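Local coordinates for protein diaminopropionate ammonia-lyase (Escherichia coli, PDB 4D9I) that catalyses the pyridoxal phosphate-dependent alpha,beta-elimination of both L- and D-2,3-diaminopropionate to pyruvate and ammonia, working as a homodimer, at residues B[23-33]-B[200-211]; B[223-232]-B[248-259]. All blocks are in the same frame, centred on the assembly; numbering follows the deposited sequence.

Contact 1. Residues B[23-33]-B[200-211]; sequences LFSQSQAKLAR and TWIMQGYATLAD
Arg33 reaches across Thr208 to the carboxylate of Asp211, and its chain can be followed atom by atom. CB sits 3.6 Å from Thr208 OG1, whose hydroxyl is hydrogen-bonded to His36, and CG touches Thr208 CG2. With CG anti to the backbone N (chi1 -174°) and the chain extended from there to NE, CD passes 3.2 Å from Asp211 OD2. NE turns to the hydroxyl of Tyr42, while NH1 closes a salt bridge of 2.7 Å to Asp211 OD2. That oxygen lies in the guanidinium plane, but the carboxylate itself is turned 74° from it. Glu215 is a second acidic partner of NH1, and an alanine in place of Arg33 would probably leave both acids without their shared positive mate.

Helix 26-33 crosses helix 200-206 at 83°, axes 8.3 Å apart, a nearly perpendicular helix packing within this fold type II enzyme. Small residues allow it: Ala29 CB and Ala207 CB press together at 3.5 Å, tighter than usual, and Ala32 CB rests on Gly205 CA.

Before the helix begins, Leu23 O accepts a nearly straight bond from Gln204 NE2 (2.9 Å), which also lies against Gln28 CG. The Gln28 chain bends at chi2, OE1 accepting from both N and OG of the N-cap residue Ser25, while NE2 bonds Pro22 O. Phe24 lays one ring face under Met203 CE, 3.9 Å from the centroid, a CH-pi contact within a Met-aromatic pair. At the ring's edge lies Thr200 O, and Ile301 and Leu297 of helix 296-305 add to the surrounding apolar packing.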
loop_
_atom_site.group_PDB
_atom_site.type_symbol
_atom_site.label_atom_id
_atom_site.label_comp_id
_atom_site.label_asym_id
_atom_site.label_seq_id
_atom_site.Cartn_x
_atom_site.Cartn_y
_atom_site.Cartn_z
ATOM N N LEU B 23 10.457 37.739 11.156
ATOM C CA LEU B 23 9.269 37.256 11.877
ATOM C C LEU B 23 9.081 35.723 11.862
ATOM O O LEU B 23 8.699 35.136 12.878
ATOM C CB LEU B 23 8.003 37.953 11.349
ATOM C CG LEU B 23 6.795 37.935 12.302
ATOM C CD1 LEU B 23 7.198 38.379 13.708
ATOM C CD2 LEU B 23 5.645 38.791 11.779
ATOM N N PHE B 24 9.341 35.094 10.714
ATOM C CA PHE B 24 9.259 33.631 10.578
ATOM C C PHE B 24 10.648 33.031 10.343
ATOM O O PHE B 24 10.970 32.644 9.223
ATOM C CB PHE B 24 8.262 33.213 9.459
ATOM C CG PHE B 24 6.885 33.831 9.605
ATOM C CD1 PHE B 24 6.048 33.480 10.672
ATOM C CD2 PHE B 24 6.445 34.798 8.706
ATOM C CE1 PHE B 24 4.799 34.069 10.827
ATOM C CE2 PHE B 24 5.198 35.409 8.862
ATOM C CZ PHE B 24 4.369 35.041 9.927
ATOM N N SER B 25 11.447 32.937 11.408
ATOM C CA SER B 25 12.851 32.510 11.321
ATOM C C SER B 25 13.246 31.468 12.371
ATOM O O SER B 25 12.407 30.967 13.100
ATOM C CB SER B 25 13.777 33.727 11.433
ATOM O OG SER B 25 13.811 34.215 12.764
ATOM N N GLN B 26 14.536 31.160 12.451
ATOM C CA GLN B 26 15.048 30.188 13.424
ATOM C C GLN B 26 14.702 30.447 14.905
ATOM O O GLN B 26 14.367 29.511 15.635
ATOM C CB GLN B 26 16.557 30.064 13.278
ATOM C CG GLN B 26 16.954 29.030 12.245
ATOM C CD GLN B 26 18.441 29.026 11.978
ATOM O OE1 GLN B 26 18.967 29.902 11.288
ATOM N NE2 GLN B 26 19.123 28.025 12.506
ATOM N N SER B 27 14.800 31.702 15.347
ATOM C CA SER B 27 14.622 32.010 16.768
ATOM C C SER B 27 13.185 31.816 17.264
ATOM O O SER B 27 12.985 31.255 18.338
ATOM C CB SER B 27 15.165 33.404 17.120
ATOM O OG SER B 27 14.722 34.380 16.193
ATOM N N GLN B 28 12.195 32.251 16.481
ATOM C CA GLN B 28 10.775 32.049 16.844
ATOM C C GLN B 28 10.409 30.579 16.814
ATOM O O GLN B 28 9.682 30.093 17.691
ATOM C CB GLN B 28 9.822 32.838 15.942
ATOM C CG GLN B 28 9.964 34.347 16.062
ATOM C CD GLN B 28 10.881 34.916 15.000
ATOM O OE1 GLN B 28 11.553 34.168 14.265
ATOM N NE2 GLN B 28 10.901 36.242 14.890
ATOM N N ALA B 29 10.921 29.868 15.812
ATOM C CA ALA B 29 10.749 28.422 15.750
ATOM C C ALA B 29 11.371 27.735 16.970
ATOM O O ALA B 29 10.746 26.871 17.564
ATOM C CB ALA B 29 11.326 27.867 14.463
ATOM N N LYS B 30 12.581 28.144 17.364
ATOM C CA LYS B 30 13.208 27.583 18.570
ATOM C C LYS B 30 12.323 27.819 19.811
ATOM O O LYS B 30 12.125 26.908 20.629
ATOM C CB LYS B 30 14.605 28.162 18.789
ATOM N N LEU B 31 11.774 29.030 19.911
ATOM C CA LEU B 31 10.867 29.406 21.000
ATOM C C LEU B 31 9.601 28.544 20.989
ATOM O O LEU B 31 9.200 28.004 22.025
ATOM C CB LEU B 31 10.512 30.895 20.927
ATOM C CG LEU B 31 11.631 31.902 21.227
ATOM C CD1 LEU B 31 11.171 33.330 20.956
ATOM C CD2 LEU B 31 12.117 31.766 22.669
ATOM N N ALA B 32 8.988 28.396 19.814
ATOM C CA ALA B 32 7.818 27.534 19.684
ATOM C C ALA B 32 8.154 26.095 20.098
ATOM O O ALA B 32 7.429 25.484 20.886
ATOM C CB ALA B 32 7.259 27.581 18.265
ATOM N N ARG B 33 9.275 25.571 19.606
ATOM C CA ARG B 33 9.655 24.197 19.938
ATOM C C ARG B 33 9.860 23.958 21.441
ATOM O O ARG B 33 9.449 22.920 21.974
ATOM C CB ARG B 33 10.894 23.749 19.155
ATOM C CG ARG B 33 11.194 22.277 19.381
ATOM C CD ARG B 33 12.229 21.744 18.416
ATOM N NE ARG B 33 12.481 20.340 18.698
ATOM C CZ ARG B 33 13.431 19.625 18.123
ATOM N NH1 ARG B 33 14.234 20.180 17.219
ATOM N NH2 ARG B 33 13.581 18.352 18.460
ATOM N N THR B 200 -0.070 34.769 12.751
ATOM C CA THR B 200 1.367 34.851 12.961
ATOM C C THR B 200 1.833 33.783 13.966
ATOM O O THR B 200 2.789 33.041 13.687
ATOM C CB THR B 200 1.779 36.270 13.417
ATOM O OG1 THR B 200 1.456 37.204 12.375
ATOM C CG2 THR B 200 3.278 36.344 13.699
ATOM N N TRP B 201 1.153 33.675 15.112
ATOM C CA TRP B 201 1.541 32.665 16.101
ATOM C C TRP B 201 1.440 31.280 15.528
ATOM O O TRP B 201 2.306 30.424 15.775
ATOM C CB TRP B 201 0.694 32.746 17.358
ATOM C CG TRP B 201 1.054 33.871 18.307
ATOM C CD1 TRP B 201 2.316 34.370 18.592
ATOM C CD2 TRP B 201 0.139 34.634 19.163
ATOM N NE1 TRP B 201 2.247 35.380 19.521
ATOM C CE2 TRP B 201 0.970 35.578 19.914
ATOM C CE3 TRP B 201 -1.238 34.626 19.381
ATOM C CZ2 TRP B 201 0.424 36.475 20.824
ATOM C CZ3 TRP B 201 -1.772 35.535 20.303
ATOM C CH2 TRP B 201 -0.958 36.433 21.010
ATOM N N ILE B 202 0.370 31.046 14.778
ATOM C CA ILE B 202 0.133 29.740 14.164
ATOM C C ILE B 202 1.277 29.352 13.227
ATOM O O ILE B 202 1.753 28.220 13.257
ATOM C CB ILE B 202 -1.226 29.686 13.442
ATOM C CG1 ILE B 202 -2.358 29.682 14.473
ATOM C CG2 ILE B 202 -1.313 28.448 12.549
ATOM C CD1 ILE B 202 -3.733 29.988 13.906
ATOM N N MET B 203 1.735 30.311 12.418
ATOM C CA MET B 203 2.794 30.058 11.449
ATOM C C MET B 203 4.139 29.852 12.101
ATOM O O MET B 203 4.937 29.024 11.655
ATOM C CB MET B 203 2.885 31.204 10.449
ATOM C CG MET B 203 1.732 31.181 9.468
ATOM S SD MET B 203 1.645 32.725 8.561
ATOM C CE MET B 203 3.101 32.557 7.517
ATOM N N GLN B 204 4.391 30.604 13.163
ATOM C CA GLN B 204 5.584 30.392 13.957
ATOM C C GLN B 204 5.555 29.011 14.629
ATOM O O GLN B 204 6.570 28.300 14.648
ATOM C CB GLN B 204 5.732 31.507 14.983
ATOM C CG GLN B 204 5.986 32.870 14.351
ATOM C CD GLN B 204 5.978 34.022 15.350
ATOM O OE1 GLN B 204 5.300 33.975 16.363
ATOM N NE2 GLN B 204 6.728 35.070 15.050
ATOM N N GLY B 205 4.395 28.625 15.162
ATOM C CA GLY B 205 4.263 27.337 15.799
ATOM C C GLY B 205 4.540 26.215 14.808
ATOM O O GLY B 205 5.209 25.227 15.144
ATOM N N TYR B 206 4.043 26.369 13.580
ATOM C CA TYR B 206 4.237 25.351 12.524
ATOM C C TYR B 206 5.716 25.066 12.267
ATOM O O TYR B 206 6.087 23.969 11.844
ATOM C CB TYR B 206 3.642 25.819 11.193
ATOM C CG TYR B 206 2.135 25.812 11.080
ATOM C CD1 TYR B 206 1.326 25.083 11.981
ATOM C CD2 TYR B 206 1.520 26.499 10.044
ATOM C CE1 TYR B 206 -0.052 25.062 11.838
ATOM C CE2 TYR B 206 0.146 26.483 9.888
ATOM C CZ TYR B 206 -0.632 25.782 10.798
ATOM O OH TYR B 206 -1.990 25.779 10.632
ATOM N N ALA B 207 6.549 26.067 12.515
ATOM C CA ALA B 207 7.979 25.973 12.187
ATOM C C ALA B 207 8.741 24.925 13.000
ATOM O O ALA B 207 9.870 24.534 12.619
ATOM C CB ALA B 207 8.644 27.337 12.327
ATOM N N THR B 208 8.170 24.515 14.126
ATOM C CA THR B 208 8.713 23.403 14.921
ATOM C C THR B 208 9.004 22.176 14.060
ATOM O O THR B 208 10.018 21.528 14.264
ATOM C CB THR B 208 7.769 23.010 16.092
ATOM O OG1 THR B 208 7.873 23.997 17.122
ATOM C CG2 THR B 208 8.132 21.671 16.706
ATOM N N LEU B 209 8.112 21.862 13.118
ATOM C CA LEU B 209 8.304 20.678 12.262
ATOM C C LEU B 209 9.519 20.862 11.373
ATOM O O LEU B 209 10.212 19.896 11.072
ATOM C CB LEU B 209 7.044 20.324 11.455
ATOM C CG LEU B 209 6.660 21.122 10.201
ATOM C CD1 LEU B 209 7.323 20.541 8.969
ATOM C CD2 LEU B 209 5.140 21.158 10.029
ATOM N N ALA B 210 9.777 22.103 10.959
ATOM C CA ALA B 210 10.946 22.392 10.138
ATOM C C ALA B 210 12.230 22.364 10.997
ATOM O O ALA B 210 13.263 21.804 10.566
ATOM C CB ALA B 210 10.789 23.740 9.439
ATOM N N ASP B 211 12.165 22.949 12.201
ATOM C CA ASP B 211 13.297 22.882 13.152
ATOM C C ASP B 211 13.703 21.420 13.421
ATOM O O ASP B 211 14.890 21.067 13.328
ATOM C CB ASP B 211 12.987 23.615 14.462
ATOM C CG ASP B 211 14.178 23.620 15.428
ATOM O OD1 ASP B 211 14.978 24.559 15.351
ATOM O OD2 ASP B 211 14.334 22.686 16.245
#

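Contact 2. Residues B[223-232]-B[248-259]; sequences TPTHVLLQAG and YSPQNLHSIIVE
This contact belongs to a beta-alpha-beta unit: strands 226-230 and 254-259 run parallel as sheet neighbours, joined through helix 235-248. Six backbone hydrogen bonds tie them, from His254 N to Thr225 O through Ala231 N to Val258 O. Ile256 bonds twice to the neighbouring strand, its N to Val227 O and its O from Leu229 N, each at 2.8 Å.

On one face His226 and His254 run alongside each other, ring planes 24° apart but displaced, with little overlap. With CG anti to its carbonyl carbon (chi1 -64°), His226 turns a ring face to His254 CB, 3.9 Å from the centroid. Along the same face Leu228 CD1 meets Ile256 CD1 at 3.6 Å, and Val346 of helix 338-352 packs on Leu228. Val227, Leu229, Ser255 and Ile257 occupy the other face, where Leu241 of helix 235-248 packs on Leu229 and Ser255.

Before the strands, Pro224 lays CG over the Tyr248 ring, and a water donates to both Pro224 O and Asn252 O. Past the strand, Gly232 N bonds a phosphate oxygen of the lysine-bound cofactor. A glycine-rich turn at a strand's end, receiving the phosphate, is characteristic of fold type II pyridoxal phosphate enzymes.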
loop_
_atom_site.group_PDB
_atom_site.type_symbol
_atom_site.label_atom_id
_atom_site.label_comp_id
_atom_site.label_asym_id
_atom_site.label_seq_id
_atom_site.Cartn_x
_atom_site.Cartn_y
_atom_site.Cartn_z
ATOM N N THR B 223 21.997 17.625 3.355
ATOM C CA THR B 223 21.509 18.989 3.186
ATOM C C THR B 223 20.421 18.958 2.107
ATOM O O THR B 223 20.640 18.449 1.021
ATOM C CB THR B 223 22.652 19.951 2.770
ATOM O OG1 THR B 223 23.750 19.833 3.687
ATOM C CG2 THR B 223 22.181 21.408 2.758
ATOM N N PRO B 224 19.251 19.529 2.385
ATOM C CA PRO B 224 18.277 19.457 1.296
ATOM C C PRO B 224 18.615 20.421 0.144
ATOM O O PRO B 224 19.027 21.568 0.381
ATOM C CB PRO B 224 16.971 19.856 1.978
ATOM C CG PRO B 224 17.379 20.747 3.120
ATOM C CD PRO B 224 18.802 20.391 3.490
ATOM N N THR B 225 18.438 19.953 -1.087
ATOM C CA THR B 225 18.494 20.824 -2.252
ATOM C C THR B 225 17.105 21.374 -2.603
ATOM O O THR B 225 16.998 22.468 -3.180
ATOM C CB THR B 225 19.026 20.065 -3.486
ATOM O OG1 THR B 225 18.243 18.881 -3.666
ATOM C CG2 THR B 225 20.496 19.690 -3.304
ATOM N N HIS B 226 16.061 20.604 -2.279
ATOM C CA HIS B 226 14.669 20.931 -2.620
ATOM C C HIS B 226 13.748 20.789 -1.448
ATOM O O HIS B 226 14.030 20.017 -0.531
ATOM C CB HIS B 226 14.147 19.985 -3.711
ATOM C CG HIS B 226 14.867 20.117 -5.021
ATOM N ND1 HIS B 226 16.142 19.724 -5.183
ATOM C CD2 HIS B 226 14.457 20.635 -6.243
ATOM C CE1 HIS B 226 16.544 19.974 -6.451
ATOM N NE2 HIS B 226 15.515 20.544 -7.100
ATOM N N VAL B 227 12.633 21.527 -1.483
ATOM C CA VAL B 227 11.491 21.257 -0.609
ATOM C C VAL B 227 10.181 21.448 -1.386
ATOM O O VAL B 227 10.018 22.428 -2.138
ATOM C CB VAL B 227 11.532 22.070 0.713
ATOM C CG1 VAL B 227 11.467 23.577 0.463
ATOM C CG2 VAL B 227 10.424 21.623 1.669
ATOM N N LEU B 228 9.290 20.466 -1.255
ATOM C CA LEU B 228 7.954 20.569 -1.798
ATOM C C LEU B 228 7.007 20.873 -0.656
ATOM O O LEU B 228 6.989 20.168 0.363
ATOM C CB LEU B 228 7.542 19.297 -2.555
ATOM C CG LEU B 228 8.014 19.320 -4.029
ATOM C CD1 LEU B 228 9.509 19.034 -4.124
ATOM C CD2 LEU B 228 7.244 18.334 -4.910
ATOM N N LEU B 229 6.230 21.931 -0.824
ATOM C CA LEU B 229 5.323 22.367 0.211
ATOM C C LEU B 229 3.921 22.530 -0.373
ATOM O O LEU B 229 3.684 23.413 -1.205
ATOM C CB LEU B 229 5.836 23.696 0.830
ATOM C CG LEU B 229 7.172 23.651 1.598
ATOM C CD1 LEU B 229 7.665 25.067 1.933
ATOM C CD2 LEU B 229 7.030 22.815 2.870
ATOM N N GLN B 230 2.994 21.690 0.068
ATOM C CA GLN B 230 1.597 21.821 -0.341
ATOM C C GLN B 230 0.983 23.049 0.324
ATOM O O GLN B 230 1.315 23.362 1.464
ATOM C CB GLN B 230 0.777 20.557 -0.028
ATOM C CG GLN B 230 0.727 20.113 1.435
ATOM C CD GLN B 230 1.876 19.172 1.788
ATOM O OE1 GLN B 230 3.017 19.599 1.887
ATOM N NE2 GLN B 230 1.573 17.896 1.968
ATOM N N ALA B 231 0.105 23.751 -0.386
ATOM C CA ALA B 231 -0.403 25.024 0.132
ATOM C C ALA B 231 -1.881 25.206 -0.075
ATOM O O ALA B 231 -2.374 25.177 -1.213
ATOM C CB ALA B 231 0.351 26.186 -0.487
ATOM N N GLY B 232 -2.589 25.394 1.033
ATOM C CA GLY B 232 -3.988 25.787 0.995
ATOM C C GLY B 232 -3.982 27.291 0.864
ATOM O O GLY B 232 -3.872 27.814 -0.244
ATOM N N TYR B 248 18.896 27.912 5.346
ATOM C CA TYR B 248 19.611 27.483 4.141
ATOM C C TYR B 248 19.900 28.527 3.066
ATOM O O TYR B 248 20.679 28.253 2.133
ATOM C CB TYR B 248 18.877 26.300 3.501
ATOM C CG TYR B 248 18.866 25.046 4.331
ATOM C CD1 TYR B 248 20.049 24.364 4.610
ATOM C CD2 TYR B 248 17.661 24.529 4.831
ATOM C CE1 TYR B 248 20.036 23.202 5.361
ATOM C CE2 TYR B 248 17.637 23.363 5.580
ATOM C CZ TYR B 248 18.825 22.706 5.838
ATOM O OH TYR B 248 18.805 21.557 6.580
ATOM N N SER B 249 19.311 29.714 3.200
ATOM C CA SER B 249 19.335 30.756 2.167
ATOM C C SER B 249 18.326 30.434 1.074
ATOM O O SER B 249 18.210 29.284 0.641
ATOM C CB SER B 249 20.734 30.974 1.558
ATOM O OG SER B 249 20.928 30.091 0.454
ATOM N N PRO B 250 17.571 31.449 0.630
ATOM C CA PRO B 250 16.553 31.207 -0.402
ATOM C C PRO B 250 17.157 30.884 -1.785
ATOM O O PRO B 250 16.501 30.226 -2.596
ATOM C CB PRO B 250 15.745 32.513 -0.416
ATOM C CG PRO B 250 16.682 33.550 0.144
ATOM C CD PRO B 250 17.532 32.831 1.150
ATOM N N GLN B 251 18.386 31.341 -2.039
ATOM C CA GLN B 251 19.107 31.014 -3.272
ATOM C C GLN B 251 19.488 29.535 -3.329
ATOM O O GLN B 251 19.417 28.936 -4.390
ATOM C CB GLN B 251 20.358 31.905 -3.475
ATOM C CG GLN B 251 20.077 33.398 -3.639
ATOM C CD GLN B 251 19.765 34.111 -2.325
ATOM O OE1 GLN B 251 19.785 33.511 -1.248
ATOM N NE2 GLN B 251 19.446 35.388 -2.414
ATOM N N ASN B 252 19.857 28.929 -2.197
ATOM C CA ASN B 252 20.285 27.508 -2.206
ATOM C C ASN B 252 19.204 26.491 -1.879
ATOM O O ASN B 252 19.491 25.314 -1.629
ATOM C CB ASN B 252 21.476 27.258 -1.286
ATOM C CG ASN B 252 22.568 28.258 -1.473
ATOM O OD1 ASN B 252 23.010 28.879 -0.508
ATOM N ND2 ASN B 252 23.000 28.450 -2.713
ATOM N N LEU B 253 17.960 26.933 -1.882
ATOM C CA LEU B 253 16.874 26.001 -1.655
ATOM C C LEU B 253 15.846 26.098 -2.770
ATOM O O LEU B 253 15.219 27.142 -2.983
ATOM C CB LEU B 253 16.247 26.199 -0.268
ATOM C CG LEU B 253 15.163 25.216 0.204
ATOM C CD1 LEU B 253 15.561 23.742 0.054
ATOM C CD2 LEU B 253 14.777 25.525 1.644
ATOM N N HIS B 254 15.687 24.999 -3.491
ATOM C CA HIS B 254 14.739 24.972 -4.587
ATOM C C HIS B 254 13.399 24.572 -4.038
ATOM O O HIS B 254 13.119 23.394 -3.851
ATOM C CB HIS B 254 15.205 24.039 -5.702
ATOM C CG HIS B 254 14.374 24.144 -6.958
ATOM N ND1 HIS B 254 14.916 24.356 -8.161
ATOM C CD2 HIS B 254 12.988 24.070 -7.154
ATOM C CE1 HIS B 254 13.942 24.408 -9.091
ATOM N NE2 HIS B 254 12.762 24.251 -8.470
ATOM N N SER B 255 12.581 25.572 -3.733
ATOM C CA SER B 255 11.304 25.327 -3.093
ATOM C C SER B 255 10.195 25.321 -4.120
ATOM O O SER B 255 10.119 26.199 -4.982
ATOM C CB SER B 255 11.018 26.389 -2.014
ATOM O OG SER B 255 11.082 27.690 -2.561
ATOM N N ILE B 256 9.315 24.343 -3.983
ATOM C CA ILE B 256 8.222 24.143 -4.902
ATOM C C ILE B 256 6.926 24.103 -4.093
ATOM O O ILE B 256 6.749 23.238 -3.244
ATOM C CB ILE B 256 8.383 22.817 -5.697
ATOM C CG1 ILE B 256 9.699 22.811 -6.493
ATOM C CG2 ILE B 256 7.237 22.650 -6.663
ATOM C CD1 ILE B 256 10.243 21.416 -6.759
ATOM N N ILE B 257 6.030 25.034 -4.395
ATOM C CA ILE B 257 4.710 25.128 -3.757
ATOM C C ILE B 257 3.726 24.336 -4.614
ATOM O O ILE B 257 3.704 24.477 -5.850
ATOM C CB ILE B 257 4.267 26.600 -3.662
ATOM C CG1 ILE B 257 5.425 27.486 -3.163
ATOM C CG2 ILE B 257 3.024 26.750 -2.783
ATOM C CD1 ILE B 257 6.076 27.039 -1.861
ATOM N N VAL B 258 2.945 23.478 -3.961
ATOM C CA VAL B 258 2.060 22.578 -4.661
ATOM C C VAL B 258 0.584 22.814 -4.319
ATOM O O VAL B 258 0.192 22.776 -3.151
ATOM C CB VAL B 258 2.450 21.108 -4.353
ATOM C CG1 VAL B 258 1.565 20.156 -5.142
ATOM C CG2 VAL B 258 3.913 20.894 -4.693
ATOM N N GLU B 259 -0.226 23.017 -5.349
ATOM C CA GLU B 259 -1.656 23.212 -5.186
ATOM C C GLU B 259 -2.486 22.418 -6.190
ATOM O O GLU B 259 -2.084 22.249 -7.332
ATOM C CB GLU B 259 -2.028 24.698 -5.320
ATOM C CG GLU B 259 -1.485 25.584 -4.228
ATOM C CD GLU B 259 -1.846 27.030 -4.465
ATOM O OE1 GLU B 259 -1.447 27.578 -5.518
ATOM O OE2 GLU B 259 -2.549 27.605 -3.617
HETATM O O HOH W 1 20.219 23.800 0.598
#

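Overall arrangement
Contact 1 closes before contact 2 opens: helix 208-220, whose first turn belongs to contact 1, is followed after a short loop by strand 226-230 of contact 2. Their centres are about 17 Å apart, their nearest atoms about 6 Å. Helix 235-248 bridges the gap. It is the connection between the two strands of contact 2, and its Tyr243 and Asp246 meet Ala29, Ala210 and the start of helix 26-36 in contact 1. Helix 26-36 is thus packed onto helix 235-248, which lies against the seven-stranded mixed sheet, as well as onto helices 197-206 and 208-220. Contact 2 lies inside that sheet and ends near the cofactor, whereas contact 1 lies away from the annotated sites.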